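Local coordinates for protein of unknown function with a Fic domain (Bacteroides thetaiotaomicron VPI-5482, PDB 3CUC), which is of unknown function but carries a Fic domain, a largely helical fold built around the conserved Fic sequence motif, at residues Arg93-Ser98 with Ser162-Tyr167; Glu102-Ile107 with His193-Gly198; Ala182-Tyr187 with Asn253-Phe258; Pro217-His222 with Ile267-Leu272. One frame throughout, in Å; residues are numbered along the deposited sequence.

Contact 1: residues Arg93-Ser98 with Ser162-Tyr167; sequences RPLTES and SLVDWY
Leu-95 lies against one face of the Tyr-167 ring, the two side chains crossing at about a right angle. Its CD2 methyl stands 4.0 Å from the ring centroid and 22° off the normal, shifted toward the rim: a CH-pi contact. Closer to the backbone, Leu-95 CB comes within 3.6 Å of Tyr-167 CD2. With its CG trans to the backbone N (chi1 -173°), the leucine lays both CB and a methyl along the same ring.

Van der Waals packing continues at Val-164, one turn earlier on helix 156-173. Its CB faces the carbonyl oxygen of Leu-95 (Leu-95 O to Val-164 CB 3.7 Å), while CG1 looks toward the leucine's CG at 4.4 Å. The other branch, Val-164 CG2, meets the aliphatic part of Glu-97, whose CG is 3.8 Å away.

No hydrogen bond joins 93-98 to 162-167. The polar groups find partners nearby instead: the Glu-97 carboxylate bonds to Tyr-133 OH and Thr-161 OG1, Leu-95 N to Asn-168 OD1, and Thr-96 caps the start of helix 97-107 by bonding to Phe-99 N. Phe-209 and Val-210 of helix 199-213 also pack on Tyr-167. The chemistry implies that the turn leading into helix 97-107 is seated on helix 156-173 by apolar and CH-pi packing, with directional bonds supplied from its margins.

Contact 2: residues Glu102-Ile107 with His193-Gly198; sequences ELNRTI and HPFEDG
Asn-104 lays its amide flat on the ring of Phe-195, the two planes only 7° apart. Its CB sits over the middle of that ring, 3.7 Å from the centroid, and farther out ND2 passes above the root of the ring, 3.4 Å from Phe-195 CG; the two side chains run past each other in opposite directions. The same ND2 then gives a hydrogen bond of 2.8 Å to Asp-197 O. The acceptor lies in the plane of the amide, with an N-H...O angle of 148°. Beside this pair, Ile-107 CD1 comes to 4.1 Å from Gly-198 O.

One shell out, Asn-104 OD1 accepts from Gly-131 N. On the loop side, Gly-198 N bonds to Asp-197 OD1, and Gly-198 takes the N-cap position of helix 199-213 with a positive phi. Phe-195 O bonds to Asn-199 ND2, while Tyr-189 of helix 178-192 touches the Phe-195 side chain. Residues 193-198 spell HPFEDG, the opening of the HPFxxGN signature of the Fic family, so this contact joins helix 97-107 to the motif loop.

With a bond at each end of the amide and a ring beneath it, the rotation of Asn-104 is fixed: nitrogen to the loop carbonyl, oxygen to Gly-131. A buried amide is thereby satisfied, and the Asp-197 carbonyl is pinned to the helix.

Contact 3: residues Ala182-Tyr187 with Asn253-Phe258; sequences AALLHY and NDILPF
Ile-255 sends its two branches to different neighbours on helix 178-192. Its CG2 methyl rests over a face of Tyr-187, offset toward the rim and 3.8 Å from the ring centroid, a CH-pi contact in which the side chains slide past each other in opposite directions. The longer branch starts from between the backbone N and the carbonyl carbon (chi1 71°) and is extended beyond, which carries CD1 into the angle between Ala-183 and Leu-184. There Ile-255 CD1 lies 3.9 Å from Ala-183 CB, and it also packs on CD1 of Leu-184, a side chain that crosses it at about a right angle.

This is how the start of helix 256-277, with Ile-255 in the N-cap position, docks on the helix that runs directly into the HPFxxGN loop of the Fic domain. All six touching residues are buried, and no hydrogen bond passes between 182-187 and 253-258.

Phe-258 makes the second half of the interface. Its CG opposite the backbone N (chi1 -177°) throws the ring straight out at His-186, where CZ stands over the middle of the imidazole, 3.6 Å from His-186 ND1. The edge of the phenylalanine is turned to the histidine face, with centroids 4.7 Å apart and planes at 54°. Along its flank the same ring receives Ala-183 O at the edge and in plane, 3.4 Å from Phe-258 CE2, while CD2 is 4.0 Å from Ala-183 CB. Beyond the interface, Tyr-229 OH bonds to His-186 NE2, and Asp-237 and Arg-191 both bond to Tyr-187 OH.

Contact 4: residues Pro217-His222 with Ile267-Leu272; sequences PMIVIH and IRSLTL
Arg-268 and His-222 reach for each other from opposite directions. The histidine presents its ring edge to a face of the guanidinium, the planes 88° apart, and His-222 NE2 comes to 3.1 Å from Arg-268 NH1; the angle is too poor for a hydrogen bond. The guanidinium has its salt bridge with Glu-35 of helix 22-42, through NH2, and that helix also touches His-222.

Ser-269, next along, makes the hydrogen bond of the contact. Its OG, turned opposite its own carbonyl carbon (chi1 -64°), donates to Met-218 O at 2.9 Å, tilted 34° from the carbonyl plane. Pro-217 CG packs 4.0 Å from Ser-269 CB.

Leu-270 follows, its CD2 3.8 Å from Pro-217 CG, the side chains crossing at about a right angle; Trp-14 of helix 6-16 packs against both.

The arriving loop, 217-222, has extended backbone angles, and the end of Ile-219 leads away from 267-272, to Val-207 and Leu-211 of helix 199-213 and to Leu-262 and Leu-266, earlier on helix 256-277. This is loop-on-helix packing: the link between helices 199-213 and 226-240 lies across helix 256-277, pegged by a helix serine to a loop carbonyl.

From the N terminus, 93-98, the lead-in to helix 97-107 with its first turn, opens contact 1, and 102-107, farther along that helix, opens contact 2. Residues 162-167 close the first loop; 182-187 then begins contact 3 before 193-198 closes contact 2. Next, 217-222 opens contact 4, 253-258 closes contact 3 and 267-272 closes contact 4. Neighbours therefore cross (1 with 2, 2 with 3, 3 with 4), and none nests. Contacts 1 and 3 touch through Trp-166 and Tyr-167 against Leu-184 and Leu-185. Contacts 1 and 2 tie helix 97-107 and its lead-in to helix 156-173 and the Fic motif loop; contacts 3 and 4 join helix 178-192 and the link 217-222 to helix 256-277.

Contact 1: residues Arg93-Ser98 with Ser162-Tyr167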
loop_
_atom_site.group_PDB
_atom_site.type_symbol
_atom_site.label_atom_id
_atom_site.label_comp_id
_atom_site.label_asym_id
_atom_site.label_seq_id
_atom_site.Cartn_x
_atom_site.Cartn_y
_atom_site.Cartn_z
ATOM N N ARG A 93 -0.918 18.515 -4.503
ATOM C CA ARG A 93 -0.683 18.320 -3.070
ATOM C C ARG A 93 0.497 17.372 -2.835
ATOM O O ARG A 93 0.414 16.200 -3.167
ATOM C CB ARG A 93 -1.938 17.769 -2.388
ATOM C CG ARG A 93 -2.027 18.136 -0.919
ATOM C CD ARG A 93 -3.302 17.614 -0.267
ATOM N NE ARG A 93 -4.536 18.077 -0.915
ATOM C CZ ARG A 93 -5.765 17.871 -0.431
ATOM N NH1 ARG A 93 -5.949 17.221 0.717
ATOM N NH2 ARG A 93 -6.828 18.325 -1.089
ATOM N N PRO A 94 1.610 17.880 -2.272
ATOM C CA PRO A 94 2.735 16.988 -2.005
ATOM C C PRO A 94 2.468 16.036 -0.842
ATOM O O PRO A 94 1.630 16.317 0.024
ATOM C CB PRO A 94 3.865 17.951 -1.650
ATOM C CG PRO A 94 3.186 19.136 -1.104
ATOM C CD PRO A 94 1.907 19.265 -1.867
ATOM N N LEU A 95 3.185 14.914 -0.836
ATOM C CA LEU A 95 3.082 13.935 0.241
ATOM C C LEU A 95 3.589 14.560 1.535
ATOM O O LEU A 95 4.710 15.067 1.598
ATOM C CB LEU A 95 3.886 12.672 -0.097
ATOM C CG LEU A 95 3.748 11.488 0.859
ATOM C CD1 LEU A 95 2.300 11.079 0.982
ATOM C CD2 LEU A 95 4.595 10.322 0.377
ATOM N N THR A 96 2.753 14.539 2.561
ATOM C CA THR A 96 3.073 15.198 3.814
ATOM C C THR A 96 3.163 14.186 4.944
ATOM O O THR A 96 2.476 13.160 4.929
ATOM C CB THR A 96 1.995 16.225 4.158
ATOM O OG1 THR A 96 0.709 15.613 4.016
ATOM C CG2 THR A 96 2.083 17.426 3.226
ATOM N N GLU A 97 4.016 14.477 5.923
ATOM C CA GLU A 97 4.071 13.669 7.139
ATOM C C GLU A 97 2.714 13.676 7.838
ATOM O O GLU A 97 2.287 12.651 8.356
ATOM C CB GLU A 97 5.159 14.166 8.098
ATOM C CG GLU A 97 6.578 13.883 7.641
ATOM C CD GLU A 97 7.613 14.344 8.649
ATOM O OE1 GLU A 97 7.639 13.783 9.766
ATOM O OE2 GLU A 97 8.403 15.257 8.318
ATOM N N SER A 98 2.029 14.819 7.834
ATOM C CA SER A 98 0.736 14.929 8.512
ATOM C C SER A 98 -0.334 14.059 7.868
ATOM O O SER A 98 -1.189 13.520 8.570
ATOM C CB SER A 98 0.265 16.380 8.575
ATOM O OG SER A 98 0.563 17.061 7.372
ATOM N N SER A 162 13.035 13.190 5.906
ATOM C CA SER A 162 13.875 12.884 4.747
ATOM C C SER A 162 13.109 12.122 3.672
ATOM O O SER A 162 13.324 12.350 2.477
ATOM C CB SER A 162 15.109 12.082 5.170
ATOM O OG SER A 162 16.006 12.912 5.878
ATOM N N LEU A 163 12.222 11.224 4.105
ATOM C CA LEU A 163 11.458 10.370 3.200
ATOM C C LEU A 163 10.479 11.180 2.356
ATOM O O LEU A 163 10.423 11.019 1.134
ATOM C CB LEU A 163 10.696 9.311 3.995
ATOM C CG LEU A 163 9.945 8.245 3.195
ATOM C CD1 LEU A 163 10.922 7.288 2.528
ATOM C CD2 LEU A 163 8.972 7.495 4.115
ATOM N N VAL A 164 9.708 12.047 3.007
ATOM C CA VAL A 164 8.735 12.868 2.283
ATOM C C VAL A 164 9.444 13.902 1.408
ATOM O O VAL A 164 9.042 14.127 0.271
ATOM C CB VAL A 164 7.698 13.558 3.213
ATOM C CG1 VAL A 164 6.772 12.527 3.826
ATOM C CG2 VAL A 164 8.381 14.382 4.288
ATOM N N ASP A 165 10.507 14.512 1.925
ATOM C CA ASP A 165 11.323 15.421 1.121
ATOM C C ASP A 165 11.890 14.684 -0.090
ATOM O O ASP A 165 11.849 15.201 -1.204
ATOM C CB ASP A 165 12.465 16.038 1.943
ATOM C CG ASP A 165 11.973 17.013 3.016
ATOM O OD1 ASP A 165 10.744 17.134 3.227
ATOM O OD2 ASP A 165 12.828 17.655 3.664
ATOM N N TRP A 166 12.399 13.473 0.128
ATOM C CA TRP A 166 12.934 12.669 -0.966
ATOM C C TRP A 166 11.855 12.368 -2.008
ATOM O O TRP A 166 12.087 12.507 -3.216
ATOM C CB TRP A 166 13.535 11.350 -0.459
ATOM C CG TRP A 166 13.655 10.336 -1.556
ATOM C CD1 TRP A 166 14.624 10.273 -2.510
ATOM C CD2 TRP A 166 12.737 9.278 -1.845
ATOM N NE1 TRP A 166 14.381 9.228 -3.365
ATOM C CE2 TRP A 166 13.227 8.600 -2.978
ATOM C CE3 TRP A 166 11.549 8.835 -1.251
ATOM C CZ2 TRP A 166 12.575 7.494 -3.529
ATOM C CZ3 TRP A 166 10.899 7.741 -1.799
ATOM C CH2 TRP A 166 11.415 7.080 -2.926
ATOM N N TYR A 167 10.685 11.940 -1.532
ATOM C CA TYR A 167 9.606 11.515 -2.422
ATOM C C TYR A 167 9.201 12.657 -3.348
ATOM O O TYR A 167 9.200 12.517 -4.573
ATOM C CB TYR A 167 8.387 11.019 -1.628
ATOM C CG TYR A 167 7.183 10.803 -2.509
ATOM C CD1 TYR A 167 7.023 9.614 -3.222
ATOM C CD2 TYR A 167 6.226 11.801 -2.671
ATOM C CE1 TYR A 167 5.927 9.418 -4.064
ATOM C CE2 TYR A 167 5.129 11.616 -3.509
ATOM C CZ TYR A 167 4.985 10.424 -4.203
ATOM O OH TYR A 167 3.904 10.237 -5.037
#

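Contact 2: residues Glu102-Ile107 with His193-Gly198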
loop_
_atom_site.group_PDB
_atom_site.type_symbol
_atom_site.label_atom_id
_atom_site.label_comp_id
_atom_site.label_asym_id
_atom_site.label_seq_id
_atom_site.Cartn_x
_atom_site.Cartn_y
_atom_site.Cartn_z
ATOM N N GLU A 102 -2.261 11.075 9.820
ATOM C CA GLU A 102 -3.722 11.014 9.797
ATOM C C GLU A 102 -4.205 9.667 9.252
ATOM O O GLU A 102 -5.248 9.154 9.660
ATOM C CB GLU A 102 -4.293 12.160 8.951
ATOM C CG GLU A 102 -5.816 12.302 9.009
ATOM C CD GLU A 102 -6.326 12.632 10.404
ATOM O OE1 GLU A 102 -5.937 13.688 10.941
ATOM O OE2 GLU A 102 -7.116 11.841 10.965
ATOM N N LEU A 103 -3.436 9.103 8.329
ATOM C CA LEU A 103 -3.736 7.795 7.757
ATOM C C LEU A 103 -3.654 6.717 8.833
ATOM O O LEU A 103 -4.534 5.865 8.935
ATOM C CB LEU A 103 -2.760 7.481 6.615
ATOM C CG LEU A 103 -3.243 6.606 5.454
ATOM C CD1 LEU A 103 -4.580 7.086 4.882
ATOM C CD2 LEU A 103 -2.179 6.584 4.369
ATOM N N ASN A 104 -2.598 6.768 9.641
ATOM C CA ASN A 104 -2.430 5.832 10.745
ATOM C C ASN A 104 -3.555 5.971 11.773
ATOM O O ASN A 104 -4.182 4.983 12.169
ATOM C CB ASN A 104 -1.078 6.056 11.424
ATOM C CG ASN A 104 -0.754 4.978 12.438
ATOM O OD1 ASN A 104 -0.921 5.175 13.642
ATOM N ND2 ASN A 104 -0.304 3.823 11.952
ATOM N N ARG A 105 -3.809 7.209 12.185
ATOM C CA ARG A 105 -4.897 7.518 13.101
ATOM C C ARG A 105 -6.221 6.944 12.595
ATOM O O ARG A 105 -7.007 6.418 13.368
ATOM C CB ARG A 105 -5.009 9.039 13.269
ATOM C CG ARG A 105 -6.034 9.529 14.309
ATOM C CD ARG A 105 -5.958 11.063 14.524
ATOM N NE ARG A 105 -4.618 11.511 14.951
ATOM C CZ ARG A 105 -3.733 12.191 14.206
ATOM N NH1 ARG A 105 -4.008 12.556 12.957
ATOM N NH2 ARG A 105 -2.550 12.521 14.723
ATOM N N THR A 106 -6.453 7.037 11.289
ATOM C CA THR A 106 -7.713 6.597 10.692
ATOM C C THR A 106 -7.870 5.080 10.707
ATOM O O THR A 106 -8.841 4.568 11.256
ATOM C CB THR A 106 -7.836 7.081 9.235
ATOM O OG1 THR A 106 -7.714 8.503 9.195
ATOM C CG2 THR A 106 -9.171 6.674 8.637
ATOM N N ILE A 107 -6.915 4.367 10.110
ATOM C CA ILE A 107 -7.074 2.922 9.877
ATOM C C ILE A 107 -7.010 2.102 11.175
ATOM O O ILE A 107 -7.667 1.062 11.284
ATOM C CB ILE A 107 -6.070 2.362 8.824
ATOM C CG1 ILE A 107 -4.629 2.378 9.341
ATOM C CG2 ILE A 107 -6.174 3.137 7.525
ATOM C CD1 ILE A 107 -3.700 1.610 8.461
ATOM N N HIS A 193 9.572 1.985 9.460
ATOM C CA HIS A 193 8.551 1.359 10.323
ATOM C C HIS A 193 8.161 2.303 11.484
ATOM O O HIS A 193 8.219 1.915 12.659
ATOM C CB HIS A 193 9.067 -0.003 10.821
ATOM C CG HIS A 193 8.065 -1.119 10.728
ATOM N ND1 HIS A 193 7.382 -1.602 11.824
ATOM C CD2 HIS A 193 7.659 -1.870 9.674
ATOM C CE1 HIS A 193 6.585 -2.586 11.447
ATOM N NE2 HIS A 193 6.734 -2.768 10.147
ATOM N N PRO A 194 7.744 3.544 11.140
ATOM C CA PRO A 194 7.654 4.674 12.071
ATOM C C PRO A 194 6.622 4.546 13.184
ATOM O O PRO A 194 6.890 4.969 14.299
ATOM C CB PRO A 194 7.292 5.855 11.156
ATOM C CG PRO A 194 6.612 5.243 10.002
ATOM C CD PRO A 194 7.313 3.939 9.784
ATOM N N PHE A 195 5.452 3.996 12.880
ATOM C CA PHE A 195 4.391 3.868 13.879
ATOM C C PHE A 195 4.537 2.562 14.657
ATOM O O PHE A 195 5.230 1.635 14.221
ATOM C CB PHE A 195 3.006 3.942 13.224
ATOM C CG PHE A 195 2.779 5.194 12.424
ATOM C CD1 PHE A 195 2.435 6.384 13.049
ATOM C CD2 PHE A 195 2.914 5.184 11.044
ATOM C CE1 PHE A 195 2.231 7.546 12.303
ATOM C CE2 PHE A 195 2.714 6.338 10.297
ATOM C CZ PHE A 195 2.374 7.519 10.927
ATOM N N GLU A 196 3.882 2.502 15.816
ATOM C CA GLU A 196 3.845 1.279 16.612
ATOM C C GLU A 196 3.064 0.173 15.892
ATOM O O GLU A 196 3.309 -1.001 16.128
ATOM C CB GLU A 196 3.249 1.539 18.003
ATOM N N ASP A 197 2.137 0.542 15.010
ATOM C CA ASP A 197 1.343 -0.458 14.289
ATOM C C ASP A 197 0.731 0.086 12.995
ATOM O O ASP A 197 0.632 1.295 12.809
ATOM C CB ASP A 197 0.239 -0.988 15.215
ATOM C CG ASP A 197 -0.330 -2.333 14.764
ATOM O OD1 ASP A 197 0.113 -2.875 13.725
ATOM O OD2 ASP A 197 -1.234 -2.848 15.459
ATOM N N GLY A 198 0.335 -0.823 12.105
ATOM C CA GLY A 198 -0.315 -0.470 10.846
ATOM C C GLY A 198 0.635 -0.164 9.697
ATOM O O GLY A 198 0.198 0.258 8.628
#

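Contact 3: residues Ala182-Tyr187 with Asn253-Phe258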
loop_
_atom_site.group_PDB
_atom_site.type_symbol
_atom_site.label_atom_id
_atom_site.label_comp_id
_atom_site.label_asym_id
_atom_site.label_seq_id
_atom_site.Cartn_x
_atom_site.Cartn_y
_atom_site.Cartn_z
ATOM N N ALA A 182 6.806 4.061 -6.449
ATOM C CA ALA A 182 5.916 3.397 -5.504
ATOM C C ALA A 182 6.661 2.302 -4.752
ATOM O O ALA A 182 6.557 2.208 -3.533
ATOM C CB ALA A 182 4.701 2.820 -6.217
ATOM N N ALA A 183 7.423 1.487 -5.476
ATOM C CA ALA A 183 8.178 0.394 -4.858
ATOM C C ALA A 183 9.171 0.922 -3.838
ATOM O O ALA A 183 9.277 0.388 -2.741
ATOM C CB ALA A 183 8.900 -0.425 -5.915
ATOM N N LEU A 184 9.884 1.983 -4.201
ATOM C CA LEU A 184 10.927 2.536 -3.340
ATOM C C LEU A 184 10.337 3.272 -2.142
ATOM O O LEU A 184 10.891 3.199 -1.047
ATOM C CB LEU A 184 11.858 3.454 -4.139
ATOM C CG LEU A 184 13.297 3.633 -3.645
ATOM C CD1 LEU A 184 13.938 2.314 -3.211
ATOM C CD2 LEU A 184 14.124 4.278 -4.745
ATOM N N LEU A 185 9.212 3.963 -2.343
ATOM C CA LEU A 185 8.475 4.584 -1.232
ATOM C C LEU A 185 8.015 3.537 -0.209
ATOM O O LEU A 185 8.170 3.729 0.998
ATOM C CB LEU A 185 7.264 5.377 -1.746
ATOM C CG LEU A 185 6.378 6.068 -0.696
ATOM C CD1 LEU A 185 7.201 6.975 0.212
ATOM C CD2 LEU A 185 5.252 6.850 -1.353
ATOM N N HIS A 186 7.439 2.446 -0.706
ATOM C CA HIS A 186 7.005 1.331 0.133
ATOM C C HIS A 186 8.180 0.782 0.928
ATOM O O HIS A 186 8.103 0.621 2.151
ATOM C CB HIS A 186 6.415 0.227 -0.751
ATOM C CG HIS A 186 5.994 -1.004 -0.007
ATOM N ND1 HIS A 186 6.863 -1.751 0.758
ATOM C CD2 HIS A 186 4.799 -1.636 0.055
ATOM C CE1 HIS A 186 6.215 -2.779 1.276
ATOM N NE2 HIS A 186 4.962 -2.735 0.862
ATOM N N TYR A 187 9.276 0.508 0.230
ATOM C CA TYR A 187 10.421 -0.148 0.850
ATOM C C TYR A 187 11.058 0.701 1.938
ATOM O O TYR A 187 11.246 0.237 3.058
ATOM C CB TYR A 187 11.481 -0.515 -0.184
ATOM C CG TYR A 187 12.580 -1.337 0.435
ATOM C CD1 TYR A 187 12.401 -2.698 0.671
ATOM C CD2 TYR A 187 13.778 -0.749 0.828
ATOM C CE1 TYR A 187 13.394 -3.458 1.258
ATOM C CE2 TYR A 187 14.778 -1.496 1.418
ATOM C CZ TYR A 187 14.586 -2.852 1.634
ATOM O OH TYR A 187 15.590 -3.601 2.218
ATOM N N ASN A 253 18.270 0.054 -7.472
ATOM C CA ASN A 253 18.941 -1.179 -7.883
ATOM C C ASN A 253 19.015 -2.211 -6.760
ATOM O O ASN A 253 19.080 -3.413 -7.026
ATOM C CB ASN A 253 20.343 -0.879 -8.425
ATOM C CG ASN A 253 20.315 -0.133 -9.759
ATOM O OD1 ASN A 253 21.325 -0.049 -10.457
ATOM N ND2 ASN A 253 19.155 0.409 -10.116
ATOM N N ASP A 254 19.018 -1.741 -5.514
ATOM C CA ASP A 254 18.942 -2.633 -4.356
ATOM C C ASP A 254 17.608 -3.383 -4.296
ATOM O O ASP A 254 17.583 -4.571 -3.953
ATOM C CB ASP A 254 19.133 -1.855 -3.045
ATOM C CG ASP A 254 20.542 -1.298 -2.881
ATOM O OD1 ASP A 254 21.485 -1.842 -3.494
ATOM O OD2 ASP A 254 20.703 -0.315 -2.125
ATOM N N ILE A 255 16.513 -2.692 -4.634
ATOM C CA ILE A 255 15.161 -3.245 -4.464
ATOM C C ILE A 255 14.526 -3.779 -5.757
ATOM O O ILE A 255 13.302 -3.938 -5.836
ATOM C CB ILE A 255 14.195 -2.221 -3.783
ATOM C CG1 ILE A 255 13.830 -1.052 -4.714
ATOM C CG2 ILE A 255 14.812 -1.693 -2.494
ATOM C CD1 ILE A 255 12.485 -0.411 -4.381
ATOM N N LEU A 256 15.359 -4.092 -6.744
ATOM C CA LEU A 256 14.884 -4.529 -8.058
ATOM C C LEU A 256 13.910 -5.728 -8.024
ATOM O O LEU A 256 12.915 -5.722 -8.751
ATOM C CB LEU A 256 16.081 -4.819 -8.966
ATOM C CG LEU A 256 15.841 -4.839 -10.475
ATOM C CD1 LEU A 256 16.953 -4.080 -11.201
ATOM C CD2 LEU A 256 15.727 -6.278 -10.984
ATOM N N PRO A 257 14.171 -6.746 -7.176
ATOM C CA PRO A 257 13.195 -7.849 -7.096
ATOM C C PRO A 257 11.789 -7.407 -6.641
ATOM O O PRO A 257 10.788 -7.973 -7.093
ATOM C CB PRO A 257 13.819 -8.815 -6.077
ATOM C CG PRO A 257 15.240 -8.406 -5.940
ATOM C CD PRO A 257 15.319 -6.956 -6.277
ATOM N N PHE A 258 11.723 -6.406 -5.764
ATOM C CA PHE A 258 10.443 -5.877 -5.294
ATOM C C PHE A 258 9.799 -4.967 -6.334
ATOM O O PHE A 258 8.571 -4.890 -6.412
ATOM C CB PHE A 258 10.611 -5.128 -3.963
ATOM C CG PHE A 258 9.315 -4.614 -3.381
ATOM C CD1 PHE A 258 8.284 -5.489 -3.061
ATOM C CD2 PHE A 258 9.128 -3.256 -3.149
ATOM C CE1 PHE A 258 7.092 -5.021 -2.534
ATOM C CE2 PHE A 258 7.935 -2.781 -2.618
ATOM C CZ PHE A 258 6.916 -3.664 -2.310
#

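Contact 4: residues Pro217-His222 with Ile267-Leu272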
loop_
_atom_site.group_PDB
_atom_site.type_symbol
_atom_site.label_atom_id
_atom_site.label_comp_id
_atom_site.label_asym_id
_atom_site.label_seq_id
_atom_site.Cartn_x
_atom_site.Cartn_y
_atom_site.Cartn_z
ATOM N N PRO A 217 -3.991 1.854 -12.587
ATOM C CA PRO A 217 -4.931 1.156 -11.724
ATOM C C PRO A 217 -4.214 0.667 -10.480
ATOM O O PRO A 217 -3.069 0.225 -10.562
ATOM C CB PRO A 217 -5.368 -0.038 -12.568
ATOM C CG PRO A 217 -4.225 -0.287 -13.465
ATOM C CD PRO A 217 -3.659 1.064 -13.781
HETATM N N MSE A 218 -4.884 0.745 -9.340
HETATM C CA MSE A 218 -4.274 0.363 -8.081
HETATM C C MSE A 218 -4.102 -1.159 -8.000
HETATM O O MSE A 218 -4.778 -1.911 -8.712
HETATM C CB MSE A 218 -5.100 0.917 -6.925
HETATM C CG MSE A 218 -4.961 2.420 -6.802
HETATM SE SE MSE A 218 -6.095 3.167 -5.461
HETATM C CE MSE A 218 -7.854 3.012 -6.356
ATOM N N ILE A 219 -3.172 -1.600 -7.156
ATOM C CA ILE A 219 -2.829 -3.018 -7.076
ATOM C C ILE A 219 -3.238 -3.650 -5.746
ATOM O O ILE A 219 -3.421 -2.962 -4.735
ATOM C CB ILE A 219 -1.311 -3.270 -7.328
ATOM C CG1 ILE A 219 -0.443 -2.608 -6.254
ATOM C CG2 ILE A 219 -0.908 -2.757 -8.709
ATOM C CD1 ILE A 219 0.911 -3.228 -6.123
ATOM N N VAL A 220 -3.379 -4.974 -5.778
ATOM C CA VAL A 220 -3.701 -5.773 -4.603
ATOM C C VAL A 220 -2.590 -6.792 -4.359
ATOM O O VAL A 220 -2.432 -7.738 -5.135
ATOM C CB VAL A 220 -5.021 -6.557 -4.801
ATOM C CG1 VAL A 220 -5.290 -7.450 -3.596
ATOM C CG2 VAL A 220 -6.179 -5.617 -5.030
ATOM N N ILE A 221 -1.812 -6.607 -3.298
ATOM C CA ILE A 221 -0.900 -7.665 -2.869
ATOM C C ILE A 221 -1.768 -8.686 -2.140
ATOM O O ILE A 221 -2.363 -8.364 -1.111
ATOM C CB ILE A 221 0.226 -7.147 -1.965
ATOM C CG1 ILE A 221 1.062 -6.102 -2.710
ATOM C CG2 ILE A 221 1.119 -8.299 -1.539
ATOM C CD1 ILE A 221 2.051 -5.384 -1.829
ATOM N N HIS A 222 -1.877 -9.889 -2.706
ATOM C CA HIS A 222 -2.808 -10.906 -2.201
ATOM C C HIS A 222 -2.223 -11.625 -0.999
ATOM O O HIS A 222 -1.054 -12.007 -1.026
ATOM C CB HIS A 222 -3.147 -11.918 -3.297
ATOM C CG HIS A 222 -3.979 -11.346 -4.399
ATOM N ND1 HIS A 222 -5.353 -11.450 -4.424
ATOM C CD2 HIS A 222 -3.635 -10.644 -5.503
ATOM C CE1 HIS A 222 -5.820 -10.841 -5.500
ATOM N NE2 HIS A 222 -4.798 -10.344 -6.172
ATOM N N ILE A 267 0.546 -5.783 -13.699
ATOM C CA ILE A 267 0.131 -6.588 -14.852
ATOM C C ILE A 267 -1.244 -7.211 -14.621
ATOM O O ILE A 267 -2.100 -7.176 -15.500
ATOM C CB ILE A 267 1.163 -7.697 -15.192
ATOM C CG1 ILE A 267 2.395 -7.090 -15.865
ATOM C CG2 ILE A 267 0.558 -8.745 -16.121
ATOM C CD1 ILE A 267 3.506 -8.078 -16.108
ATOM N N ARG A 268 -1.454 -7.765 -13.431
ATOM C CA ARG A 268 -2.742 -8.356 -13.084
ATOM C C ARG A 268 -3.855 -7.307 -13.092
ATOM O O ARG A 268 -4.920 -7.561 -13.648
ATOM C CB ARG A 268 -2.679 -9.051 -11.718
ATOM C CG ARG A 268 -3.902 -9.932 -11.422
ATOM C CD ARG A 268 -4.102 -10.236 -9.928
ATOM N NE ARG A 268 -5.512 -10.542 -9.648
ATOM C CZ ARG A 268 -6.373 -9.766 -8.976
ATOM N NH1 ARG A 268 -6.010 -8.593 -8.443
ATOM N NH2 ARG A 268 -7.627 -10.182 -8.818
ATOM N N SER A 269 -3.601 -6.138 -12.494
ATOM C CA SER A 269 -4.596 -5.052 -12.424
ATOM C C SER A 269 -4.945 -4.538 -13.807
ATOM O O SER A 269 -6.122 -4.360 -14.132
ATOM C CB SER A 269 -4.088 -3.870 -11.592
ATOM O OG SER A 269 -3.885 -4.219 -10.236
ATOM N N LEU A 270 -3.914 -4.290 -14.613
ATOM C CA LEU A 270 -4.096 -3.821 -15.976
ATOM C C LEU A 270 -4.922 -4.814 -16.791
ATOM O O LEU A 270 -5.832 -4.419 -17.522
ATOM C CB LEU A 270 -2.738 -3.566 -16.645
ATOM C CG LEU A 270 -2.031 -2.266 -16.242
ATOM C CD1 LEU A 270 -0.576 -2.297 -16.667
ATOM C CD2 LEU A 270 -2.743 -1.037 -16.835
ATOM N N THR A 271 -4.617 -6.101 -16.650
ATOM C CA THR A 271 -5.324 -7.124 -17.413
ATOM C C THR A 271 -6.800 -7.156 -17.027
ATOM O O THR A 271 -7.667 -7.182 -17.892
ATOM C CB THR A 271 -4.699 -8.512 -17.219
ATOM O OG1 THR A 271 -3.330 -8.480 -17.642
ATOM C CG2 THR A 271 -5.447 -9.546 -18.037
ATOM N N LEU A 272 -7.077 -7.139 -15.729
ATOM C CA LEU A 272 -8.452 -7.096 -15.249
ATOM C C LEU A 272 -9.166 -5.807 -15.647
ATOM O O LEU A 272 -10.348 -5.837 -15.997
ATOM C CB LEU A 272 -8.512 -7.262 -13.723
ATOM C CG LEU A 272 -9.063 -8.586 -13.194
ATOM C CD1 LEU A 272 -8.288 -9.771 -13.804
ATOM C CD2 LEU A 272 -9.034 -8.607 -11.652
#